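Local coordinates for giardin subunit alpha-1 (Giardia intestinalis, PDB 4EVH), which takes part in parasite attachment to the intestinal mucosa and in cytoskeletal remodelling between trophozoite and cyst, and binds calcium and phosphatidylserine-containing phospholipids as an annexin, at residues 169-174 against 207-212. Sequence-based numbering, arbitrary orientation.
Sequences KNTAYL and TIYTKT
Ile208 and Leu174 meet end on, the methyl CD1 of Ile208 standing 3.6 Å from CD2 of Leu174; Lys169 and Thr171 converge on the same isoleucine methyl, and Tyr209 adds a second point of contact. The reach of Ile208 comes from two torsions near anti (chi1 -178°, chi2 157°), which carry CD1 out among three residues of segment 169-174. Thr171 brings its own methyl, CG2, to 3.7 Å from CD1 of Ile208. Lys169 runs past in the opposite direction with its aliphatic part alongside, CG 3.8 Å from CD1 of Ile208, and its ammonium group ends near the carbonyl end of helix 201-208, Lys169 NZ lying 4.1 Å from Ile208 O, too long for a hydrogen bond. The pieces so joined belong to the predicted third annexin repeat, in the all-helical fold of this family: the turn after helix 155-168 and the first turn of helix 171-180 pack against the end of helix 201-208 and the link that follows it. On the first side, Asn170 N-caps helix 171-180. Its OD1 accepts a nearly straight bond from Tyr173 N (3.0 Å, N-H...O 173°), although the donor lies well above the carbonyl plane, and a weaker, bent one from Ala172 N; this holds the first turn that presents Thr171 and Leu174. On the second side, Tyr209 lays one ring face under CG1 of the adjacent Ile208, whose carbon sits over the ring centre, while Phe217 stacks with the same ring. The Tyr209 OH lies 3.7 Å from CB of Thr171 and hydrogen-bonds to Asp135 at the start of helix 135-145, which Thr171 also touches.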
ATOM      1  N   LYS A 169      18.798 -20.648   9.431  1.00 37.65           N
ATOM      2  CA  LYS A 169      17.798 -19.859  10.151  1.00 38.54           C
ATOM      3  C   LYS A 169      18.433 -18.694  10.929  1.00 38.87           C
ATOM      4  O   LYS A 169      18.073 -18.423  12.085  1.00 34.59           O
ATOM      5  CB  LYS A 169      16.928 -20.735  11.067  1.00 38.70           C
ATOM      6  CG  LYS A 169      16.019 -21.703  10.321  1.00 46.04           C
ATOM      7  CD  LYS A 169      14.807 -22.093  11.157  1.00 48.13           C
ATOM      8  CE  LYS A 169      13.881 -23.044  10.395  1.00 46.89           C
ATOM      9  NZ  LYS A 169      12.561 -23.214  11.079  1.00 45.75           N
ATOM     10  N   ASN A 170      19.382 -18.014  10.287  1.00 33.88           N
ATOM     11  CA  ASN A 170      19.909 -16.754  10.800  1.00 27.67           C
ATOM     12  C   ASN A 170      18.883 -15.649  10.618  1.00 26.40           C
ATOM     13  O   ASN A 170      19.031 -14.805   9.740  1.00 25.30           O
ATOM     14  CB  ASN A 170      21.179 -16.358  10.050  1.00 24.40           C
ATOM     15  CG  ASN A 170      21.820 -15.116  10.618  1.00 20.13           C
ATOM     16  OD1 ASN A 170      21.234 -14.444  11.466  1.00 18.62           O
ATOM     17  ND2 ASN A 170      23.028 -14.801  10.158  1.00 17.65           N
ATOM     18  N   THR A 171      17.846 -15.654  11.443  1.00 22.51           N
ATOM     19  CA  THR A 171      16.743 -14.739  11.241  1.00 18.05           C
ATOM     20  C   THR A 171      17.191 -13.305  11.514  1.00 26.67           C
ATOM     21  O   THR A 171      16.436 -12.354  11.294  1.00 28.99           O
ATOM     22  CB  THR A 171      15.519 -15.105  12.123  1.00 19.87           C
ATOM     23  OG1 THR A 171      15.885 -15.079  13.504  1.00 14.04           O
ATOM     24  CG2 THR A 171      14.955 -16.492  11.766  1.00 22.52           C
ATOM     25  N   ALA A 172      18.411 -13.144  12.016  1.00 21.61           N
ATOM     26  CA  ALA A 172      18.957 -11.809  12.211  1.00 23.00           C
ATOM     27  C   ALA A 172      19.406 -11.213  10.863  1.00 21.86           C
ATOM     28  O   ALA A 172      18.953 -10.144  10.482  1.00 19.51           O
ATOM     29  CB  ALA A 172      20.100 -11.836  13.209  1.00 14.93           C
ATOM     30  N   TYR A 173      20.283 -11.919  10.151  1.00 20.83           N
ATOM     31  CA  TYR A 173      20.692 -11.531   8.800  1.00 23.00           C
ATOM     32  C   TYR A 173      19.437 -11.217   7.995  1.00 24.46           C
ATOM     33  O   TYR A 173      19.282 -10.120   7.443  1.00 21.03           O
ATOM     34  CB  TYR A 173      21.480 -12.676   8.142  1.00 19.65           C
ATOM     35  CG  TYR A 173      22.177 -12.349   6.824  1.00 28.48           C
ATOM     36  CD1 TYR A 173      23.567 -12.234   6.755  1.00 31.06           C
ATOM     37  CD2 TYR A 173      21.453 -12.176   5.647  1.00 30.17           C
ATOM     38  CE1 TYR A 173      24.208 -11.944   5.562  1.00 27.69           C
ATOM     39  CE2 TYR A 173      22.086 -11.892   4.447  1.00 30.81           C
ATOM     40  CZ  TYR A 173      23.465 -11.778   4.407  1.00 33.65           C
ATOM     41  OH  TYR A 173      24.099 -11.492   3.211  1.00 31.65           O
ATOM     42  N   LEU A 174      18.551 -12.210   7.953  1.00 22.49           N
ATOM     43  CA  LEU A 174      17.238 -12.120   7.318  1.00 26.74           C
ATOM     44  C   LEU A 174      16.539 -10.773   7.547  1.00 28.48           C
ATOM     45  O   LEU A 174      16.219 -10.069   6.581  1.00 26.57           O
ATOM     46  CB  LEU A 174      16.344 -13.267   7.819  1.00 25.50           C
ATOM     47  CG  LEU A 174      16.139 -14.500   6.922  1.00 31.19           C
ATOM     48  CD1 LEU A 174      17.407 -14.879   6.149  1.00 31.47           C
ATOM     49  CD2 LEU A 174      15.552 -15.703   7.699  1.00 20.27           C
ATOM     50  N   THR A 207       9.167 -22.036   4.167  1.00 26.88           N
ATOM     51  CA  THR A 207       9.818 -23.065   4.962  1.00 26.07           C
ATOM     52  C   THR A 207      10.117 -22.563   6.378  1.00 32.88           C
ATOM     53  O   THR A 207       9.923 -23.297   7.357  1.00 36.55           O
ATOM     54  CB  THR A 207      11.138 -23.536   4.302  1.00 25.64           C
ATOM     55  OG1 THR A 207      10.855 -24.269   3.104  1.00 27.80           O
ATOM     56  CG2 THR A 207      11.924 -24.424   5.246  1.00 31.61           C
ATOM     57  N   ILE A 208      10.580 -21.315   6.484  1.00 26.71           N
ATOM     58  CA  ILE A 208      11.052 -20.780   7.765  1.00 31.81           C
ATOM     59  C   ILE A 208       9.954 -20.132   8.607  1.00 28.67           C
ATOM     60  O   ILE A 208       9.892 -20.334   9.816  1.00 29.07           O
ATOM     61  CB  ILE A 208      12.181 -19.743   7.581  1.00 25.91           C
ATOM     62  CG1 ILE A 208      12.660 -19.251   8.951  1.00 24.22           C
ATOM     63  CG2 ILE A 208      11.689 -18.573   6.743  1.00 23.86           C
ATOM     64  CD1 ILE A 208      14.075 -18.693   8.959  1.00 34.03           C
ATOM     65  N   TYR A 209       9.100 -19.346   7.963  1.00 29.61           N
ATOM     66  CA  TYR A 209       8.080 -18.578   8.665  1.00 26.75           C
ATOM     67  C   TYR A 209       6.655 -19.111   8.518  1.00 30.29           C
ATOM     68  O   TYR A 209       6.340 -19.893   7.603  1.00 26.78           O
ATOM     69  CB  TYR A 209       8.106 -17.135   8.200  1.00 23.04           C
ATOM     70  CG  TYR A 209       9.270 -16.372   8.740  1.00 25.71           C
ATOM     71  CD1 TYR A 209       9.652 -16.500  10.077  1.00 26.03           C
ATOM     72  CD2 TYR A 209      10.000 -15.528   7.919  1.00 18.71           C
ATOM     73  CE1 TYR A 209      10.731 -15.789  10.579  1.00 28.24           C
ATOM     74  CE2 TYR A 209      11.071 -14.822   8.400  1.00 21.88           C
ATOM     75  CZ  TYR A 209      11.437 -14.945   9.723  1.00 25.03           C
ATOM     76  OH  TYR A 209      12.503 -14.223  10.174  1.00 21.06           O
ATOM     77  N   THR A 210       5.807 -18.658   9.439  1.00 25.15           N
ATOM     78  CA  THR A 210       4.393 -18.980   9.440  1.00 20.55           C
ATOM     79  C   THR A 210       3.597 -17.805  10.010  1.00 25.50           C
ATOM     80  O   THR A 210       4.158 -16.889  10.622  1.00 21.28           O
ATOM     81  CB  THR A 210       4.112 -20.238  10.295  1.00 23.88           C
ATOM     82  OG1 THR A 210       3.296 -19.886  11.419  1.00 26.71           O
ATOM     83  CG2 THR A 210       5.420 -20.843  10.803  1.00 25.20           C
ATOM     84  N   LYS A 211       2.282 -17.852   9.805  1.00 30.75           N
ATOM     85  CA  LYS A 211       1.359 -16.839  10.317  1.00 25.96           C
ATOM     86  C   LYS A 211       1.760 -15.409   9.943  1.00 24.16           C
ATOM     87  O   LYS A 211       2.034 -15.123   8.782  1.00 19.45           O
ATOM     88  CB  LYS A 211       1.132 -17.001  11.829  1.00 23.91           C
ATOM     89  CG  LYS A 211       0.042 -18.021  12.158  1.00 24.56           C
ATOM     90  CD  LYS A 211      -0.198 -18.171  13.660  1.00 25.09           C
ATOM     91  CE  LYS A 211      -1.179 -19.312  13.939  1.00 39.50           C
ATOM     92  NZ  LYS A 211      -1.468 -19.542  15.385  1.00 39.06           N
ATOM     93  N   THR A 212       1.770 -14.512  10.920  1.00 21.41           N
ATOM     94  CA  THR A 212       2.014 -13.119  10.624  1.00 18.45           C
ATOM     95  C   THR A 212       3.521 -12.876  10.400  1.00 24.37           C
ATOM     96  O   THR A 212       3.923 -11.918   9.737  1.00 21.83           O
ATOM     97  CB  THR A 212       1.372 -12.192  11.688  1.00 20.89           C
ATOM     98  OG1 THR A 212       1.941 -10.872  11.604  1.00 24.21           O
ATOM     99  CG2 THR A 212       1.568 -12.768  13.080  1.00 24.54           C
TER